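Local coordinates for protein GCN5-related N-acetyltransferase (Brucella melitensis biovar Abortus 2308, PDB 3TCV) that probably transfers an acetyl group from acetyl-CoA to an amine, possibly the N-terminal serine or alanine of a protein, as a member of the GNAT family, at residues Leu49-Ser63 with Pro79-Ser93. Residues are numbered along the deposited sequence; the frame is centred on the assembly and turned at random.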
loop_
_atom_site.group_PDB
_atom_site.type_symbol
_atom_site.label_atom_id
_atom_site.label_comp_id
_atom_site.label_asym_id
_atom_site.label_seq_id
_atom_site.Cartn_x
_atom_site.Cartn_y
_atom_site.Cartn_z
ATOM N N LEU B 49 -12.712 18.684 -9.884
ATOM C CA LEU B 49 -11.997 19.110 -11.090
ATOM C C LEU B 49 -12.931 18.965 -12.306
ATOM O O LEU B 49 -13.550 17.927 -12.479
ATOM C CB LEU B 49 -10.712 18.311 -11.291
ATOM C CG LEU B 49 -9.803 18.696 -12.450
ATOM C CD1 LEU B 49 -9.348 20.122 -12.291
ATOM C CD2 LEU B 49 -8.609 17.738 -12.551
ATOM N N ASN B 50 -13.003 20.022 -13.106
ATOM C CA ASN B 50 -13.841 20.081 -14.322
ATOM C C ASN B 50 -13.042 20.724 -15.457
ATOM O O ASN B 50 -12.545 21.844 -15.329
ATOM C CB ASN B 50 -15.139 20.850 -14.031
ATOM C CG ASN B 50 -16.008 21.048 -15.270
ATOM O OD1 ASN B 50 -15.789 21.972 -16.032
ATOM N ND2 ASN B 50 -17.005 20.180 -15.458
ATOM N N ALA B 51 -12.934 20.000 -16.571
ATOM C CA ALA B 51 -12.083 20.400 -17.668
ATOM C C ALA B 51 -12.447 21.769 -18.226
ATOM O O ALA B 51 -11.567 22.603 -18.416
ATOM C CB ALA B 51 -12.106 19.347 -18.769
ATOM N N GLN B 52 -13.736 21.996 -18.480
ATOM C CA GLN B 52 -14.211 23.254 -19.072
ATOM C C GLN B 52 -14.052 24.420 -18.098
ATOM O O GLN B 52 -13.609 25.492 -18.483
ATOM C CB GLN B 52 -15.675 23.121 -19.541
ATOM N N LYS B 53 -14.371 24.198 -16.825
ATOM C CA LYS B 53 -14.270 25.265 -15.840
ATOM C C LYS B 53 -12.825 25.599 -15.448
ATOM O O LYS B 53 -12.466 26.768 -15.320
ATOM C CB LYS B 53 -15.080 24.926 -14.597
ATOM C CG LYS B 53 -15.242 26.111 -13.661
ATOM C CD LYS B 53 -16.275 25.851 -12.578
ATOM C CE LYS B 53 -16.393 27.041 -11.634
ATOM N NZ LYS B 53 -17.519 26.830 -10.684
ATOM N N HIS B 54 -12.003 24.572 -15.252
ATOM C CA HIS B 54 -10.673 24.755 -14.655
ATOM C C HIS B 54 -9.517 24.613 -15.599
ATOM O O HIS B 54 -8.397 24.975 -15.239
ATOM C CB HIS B 54 -10.485 23.761 -13.499
ATOM C CG HIS B 54 -11.557 23.824 -12.465
ATOM N ND1 HIS B 54 -12.282 22.747 -12.100
ATOM C CD2 HIS B 54 -12.028 24.888 -11.699
ATOM C CE1 HIS B 54 -13.163 23.099 -11.148
ATOM N NE2 HIS B 54 -13.009 24.406 -10.898
ATOM N N GLY B 55 -9.756 24.118 -16.810
ATOM C CA GLY B 55 -8.674 23.749 -17.718
ATOM C C GLY B 55 -7.689 24.844 -18.046
ATOM O O GLY B 55 -6.476 24.646 -17.963
ATOM N N ASP B 56 -8.199 26.009 -18.451
ATOM C CA ASP B 56 -7.315 27.095 -18.854
ATOM C C ASP B 56 -6.448 27.606 -17.713
ATOM O O ASP B 56 -5.230 27.760 -17.876
ATOM C CB ASP B 56 -8.105 28.236 -19.486
ATOM C CG ASP B 56 -8.758 27.829 -20.813
ATOM O OD1 ASP B 56 -8.446 26.733 -21.359
ATOM O OD2 ASP B 56 -9.591 28.605 -21.311
ATOM N N GLU B 57 -7.063 27.864 -16.561
ATOM C CA GLU B 57 -6.329 28.402 -15.433
ATOM C C GLU B 57 -5.409 27.344 -14.826
ATOM O O GLU B 57 -4.331 27.679 -14.365
ATOM C CB GLU B 57 -7.268 29.009 -14.375
ATOM C CG GLU B 57 -7.977 30.266 -14.858
ATOM C CD GLU B 57 -8.923 30.880 -13.835
ATOM O OE1 GLU B 57 -8.982 30.431 -12.672
ATOM O OE2 GLU B 57 -9.642 31.844 -14.204
ATOM N N LEU B 58 -5.805 26.071 -14.852
ATOM C CA LEU B 58 -4.912 25.025 -14.311
ATOM C C LEU B 58 -3.745 24.815 -15.264
ATOM O O LEU B 58 -2.622 24.565 -14.832
ATOM C CB LEU B 58 -5.648 23.704 -14.060
ATOM C CG LEU B 58 -4.802 22.581 -13.456
ATOM C CD1 LEU B 58 -4.202 23.024 -12.128
ATOM C CD2 LEU B 58 -5.652 21.323 -13.321
ATOM N N PHE B 59 -3.999 24.935 -16.566
ATOM C CA PHE B 59 -2.905 24.888 -17.526
ATOM C C PHE B 59 -1.906 25.991 -17.202
ATOM O O PHE B 59 -0.709 25.757 -17.185
ATOM C CB PHE B 59 -3.367 25.040 -18.981
ATOM C CG PHE B 59 -2.219 25.281 -19.931
ATOM C CD1 PHE B 59 -1.324 24.271 -20.225
ATOM C CD2 PHE B 59 -2.004 26.544 -20.473
ATOM C CE1 PHE B 59 -0.240 24.511 -21.054
ATOM C CE2 PHE B 59 -0.933 26.788 -21.320
ATOM C CZ PHE B 59 -0.048 25.775 -21.613
ATOM N N ALA B 60 -2.405 27.202 -16.961
ATOM C CA ALA B 60 -1.562 28.335 -16.625
ATOM C C ALA B 60 -0.695 28.033 -15.404
ATOM O O ALA B 60 0.531 28.199 -15.423
ATOM C CB ALA B 60 -2.418 29.567 -16.356
ATOM N N ALA B 61 -1.352 27.601 -14.340
ATOM C CA ALA B 61 -0.644 27.241 -13.095
ATOM C C ALA B 61 0.419 26.160 -13.317
ATOM O O ALA B 61 1.482 26.174 -12.684
ATOM C CB ALA B 61 -1.649 26.810 -12.028
ATOM N N SER B 62 0.139 25.244 -14.239
ATOM C CA SER B 62 0.984 24.063 -14.468
ATOM C C SER B 62 2.075 24.297 -15.507
ATOM O O SER B 62 2.827 23.393 -15.811
ATOM C CB SER B 62 0.127 22.847 -14.846
ATOM O OG SER B 62 -0.897 22.627 -13.866
ATOM N N SER B 63 2.143 25.511 -16.060
ATOM C CA SER B 63 3.111 25.828 -17.123
ATOM C C SER B 63 3.858 27.127 -16.808
ATOM O O SER B 63 4.375 27.796 -17.707
ATOM C CB SER B 63 2.406 25.895 -18.495
ATOM O OG SER B 63 1.287 26.775 -18.477
ATOM N N PRO B 79 2.611 20.370 -18.805
ATOM C CA PRO B 79 2.140 20.423 -20.181
ATOM C C PRO B 79 2.900 21.473 -20.995
ATOM O O PRO B 79 3.084 22.601 -20.530
ATOM C CB PRO B 79 0.674 20.822 -20.032
ATOM C CG PRO B 79 0.630 21.591 -18.763
ATOM C CD PRO B 79 1.640 20.941 -17.856
ATOM N N ALA B 80 3.303 21.108 -22.211
ATOM C CA ALA B 80 4.041 22.013 -23.103
ATOM C C ALA B 80 3.109 23.026 -23.764
ATOM O O ALA B 80 3.512 24.158 -24.020
ATOM C CB ALA B 80 4.812 21.223 -24.169
ATOM N N THR B 81 1.868 22.611 -24.029
ATOM C CA THR B 81 0.856 23.462 -24.650
ATOM C C THR B 81 -0.493 23.166 -24.012
ATOM O O THR B 81 -0.675 22.121 -23.395
ATOM C CB THR B 81 0.694 23.189 -26.172
ATOM O OG1 THR B 81 0.032 21.940 -26.368
ATOM C CG2 THR B 81 2.041 23.144 -26.910
ATOM N N ARG B 82 -1.440 24.091 -24.172
ATOM C CA ARG B 82 -2.794 23.882 -23.694
ATOM C C ARG B 82 -3.453 22.660 -24.320
ATOM O O ARG B 82 -4.106 21.886 -23.632
ATOM C CB ARG B 82 -3.642 25.139 -23.942
ATOM C CG ARG B 82 -5.099 24.996 -23.563
ATOM C CD ARG B 82 -5.279 24.920 -22.052
ATOM N NE ARG B 82 -6.658 24.647 -21.694
ATOM C CZ ARG B 82 -7.240 23.457 -21.723
ATOM N NH1 ARG B 82 -6.588 22.375 -22.127
ATOM N NH2 ARG B 82 -8.510 23.348 -21.376
ATOM N N ALA B 83 -3.282 22.480 -25.630
ATOM C CA ALA B 83 -3.845 21.311 -26.288
ATOM C C ALA B 83 -3.275 20.012 -25.702
ATOM O O ALA B 83 -3.997 19.048 -25.513
ATOM C CB ALA B 83 -3.626 21.370 -27.794
ATOM N N GLU B 84 -1.977 20.003 -25.396
ATOM C CA GLU B 84 -1.328 18.794 -24.883
ATOM C C GLU B 84 -1.765 18.442 -23.463
ATOM O O GLU B 84 -1.605 17.303 -23.042
ATOM C CB GLU B 84 0.209 18.911 -24.977
ATOM C CG GLU B 84 0.741 18.677 -26.394
ATOM C CD GLU B 84 2.264 18.788 -26.525
ATOM O OE1 GLU B 84 2.936 19.279 -25.607
ATOM O OE2 GLU B 84 2.800 18.383 -27.573
ATOM N N PHE B 85 -2.330 19.414 -22.760
ATOM C CA PHE B 85 -2.811 19.235 -21.391
ATOM C C PHE B 85 -4.166 18.522 -21.348
ATOM O O PHE B 85 -4.526 17.884 -20.353
ATOM C CB PHE B 85 -2.908 20.618 -20.738
ATOM C CG PHE B 85 -3.241 20.607 -19.271
ATOM C CD1 PHE B 85 -2.464 19.876 -18.383
ATOM C CD2 PHE B 85 -4.272 21.390 -18.775
ATOM C CE1 PHE B 85 -2.727 19.891 -17.024
ATOM C CE2 PHE B 85 -4.555 21.409 -17.419
ATOM C CZ PHE B 85 -3.772 20.666 -16.543
ATOM N N GLU B 86 -4.924 18.633 -22.435
ATOM C CA GLU B 86 -6.309 18.175 -22.410
ATOM C C GLU B 86 -6.517 16.698 -22.058
ATOM O O GLU B 86 -7.409 16.406 -21.283
ATOM C CB GLU B 86 -7.042 18.521 -23.724
ATOM C CG GLU B 86 -8.564 18.469 -23.589
ATOM C CD GLU B 86 -9.167 19.545 -22.689
ATOM O OE1 GLU B 86 -8.567 20.620 -22.488
ATOM O OE2 GLU B 86 -10.300 19.334 -22.172
ATOM N N PRO B 87 -5.711 15.777 -22.603
ATOM C CA PRO B 87 -5.945 14.372 -22.251
ATOM C C PRO B 87 -5.835 14.079 -20.753
ATOM O O PRO B 87 -6.709 13.425 -20.195
ATOM C CB PRO B 87 -4.852 13.633 -23.020
ATOM C CG PRO B 87 -4.643 14.486 -24.225
ATOM C CD PRO B 87 -4.735 15.895 -23.697
ATOM N N TRP B 88 -4.771 14.558 -20.126
ATOM C CA TRP B 88 -4.627 14.400 -18.663
ATOM C C TRP B 88 -5.738 15.054 -17.922
ATOM O O TRP B 88 -6.254 14.504 -16.950
ATOM C CB TRP B 88 -3.276 14.918 -18.149
ATOM C CG TRP B 88 -3.135 14.708 -16.648
ATOM C CD1 TRP B 88 -2.590 13.611 -15.981
ATOM C CD2 TRP B 88 -3.586 15.606 -15.593
ATOM N NE1 TRP B 88 -2.677 13.782 -14.620
ATOM C CE2 TRP B 88 -3.263 14.953 -14.322
ATOM C CE3 TRP B 88 -4.235 16.837 -15.567
ATOM C CZ2 TRP B 88 -3.570 15.538 -13.103
ATOM C CZ3 TRP B 88 -4.519 17.416 -14.330
ATOM C CH2 TRP B 88 -4.200 16.764 -13.126
ATOM N N LEU B 89 -6.126 16.249 -18.351
ATOM C CA LEU B 89 -7.170 17.003 -17.690
ATOM C C LEU B 89 -8.502 16.261 -17.739
ATOM O O LEU B 89 -9.211 16.161 -16.737
ATOM C CB LEU B 89 -7.317 18.368 -18.368
ATOM C CG LEU B 89 -8.402 19.275 -17.817
ATOM C CD1 LEU B 89 -8.067 19.713 -16.386
ATOM C CD2 LEU B 89 -8.554 20.467 -18.747
ATOM N N ASP B 90 -8.858 15.764 -18.920
ATOM C CA ASP B 90 -10.113 15.018 -19.070
ATOM C C ASP B 90 -10.136 13.743 -18.215
ATOM O O ASP B 90 -11.132 13.440 -17.555
ATOM C CB ASP B 90 -10.350 14.684 -20.539
ATOM C CG ASP B 90 -10.522 15.923 -21.388
ATOM O OD1 ASP B 90 -10.636 17.030 -20.811
ATOM O OD2 ASP B 90 -10.517 15.805 -22.632
ATOM N N LYS B 91 -9.054 12.983 -18.240
ATOM C CA LYS B 91 -8.992 11.752 -17.445
ATOM C C LYS B 91 -9.110 12.079 -15.951
ATOM O O LYS B 91 -9.889 11.444 -15.221
ATOM C CB LYS B 91 -7.702 11.012 -17.718
ATOM C CG LYS B 91 -7.605 9.679 -17.023
ATOM C CD LYS B 91 -6.248 9.051 -17.298
ATOM C CE LYS B 91 -6.191 7.632 -16.751
ATOM N NZ LYS B 91 -4.770 7.241 -16.565
ATOM N N ALA B 92 -8.364 13.086 -15.514
ATOM C CA ALA B 92 -8.382 13.513 -14.101
ATOM C C ALA B 92 -9.766 14.011 -13.661
ATOM O O ALA B 92 -10.202 13.703 -12.550
ATOM C CB ALA B 92 -7.326 14.586 -13.827
ATOM N N SER B 93 -10.438 14.777 -14.524
ATOM C CA SER B 93 -11.779 15.306 -14.210
ATOM C C SER B 93 -12.838 14.196 -14.051
ATOM O O SER B 93 -13.732 14.285 -13.182
ATOM C CB SER B 93 -12.210 16.311 -15.285
ATOM O OG SER B 93 -11.305 17.411 -15.354
HETATM O O HOH W 1 -15.098 16.350 -10.936
HETATM O O HOH W 2 -10.642 24.391 -20.510
#
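Leu-58 of helix 51-61 meets the edge of the Phe-85 ring on helix 82-93, its CG 3.8 Å from Phe-85 CZ, and its CD2 reaches on to the edge of the Trp-88 indole and to Leu-89 CD1. Next along, Leu-89 CD2 lies against the bare backbone of Gly-55, a tight fit at 3.4 Å from Gly-55 CA. Ala-51 is a small knob set among Glu-86, Leu-89, Asp-90 and Ser-93, while Leu-49 puts CD2 3.6 Å from Ala-92 CB.

At the other end the Phe-59 ring is sandwiched. Arg-82 CB stands over one face, 4.1 Å from the Phe-59 ring centroid in a CH-pi contact, and Ser-63 OG, from the loop that follows helix 51-61, lies over the opposite face; Pro-79 CB lies at the edge.

Beyond Phe-59, the Arg-82 chain bends at chi2 (70°) and carries its guanidinium to the polar rim. Arg-82 NE donates almost straight to the anti lone pair of Asp-56 OD1 at 2.8 Å, although carboxylate and guanidinium planes stand 70° apart. Within its own helix, Arg-82 NH1 and NH2 grip Glu-86 OE1 end-on, NH1 at 2.7 Å, so two acids fix the guanidinium's rotation. A water donates to Ala-51 O at 2.9 Å.

The helices cross at 119°, their axes 10.2 Å apart. They fall between strands 44-48 and 99-105 in the chain, matching the pair of helices that links the first two core strands of the GNAT fold, and pack against strands 99-105 and 110-121: Leu-49 and Ala-92 touch Phe-100 of strand 99-105, Trp-88 meets the Phe-100 ring edge-to-face, and Leu-58 rests on Val-111 of strand 110-121.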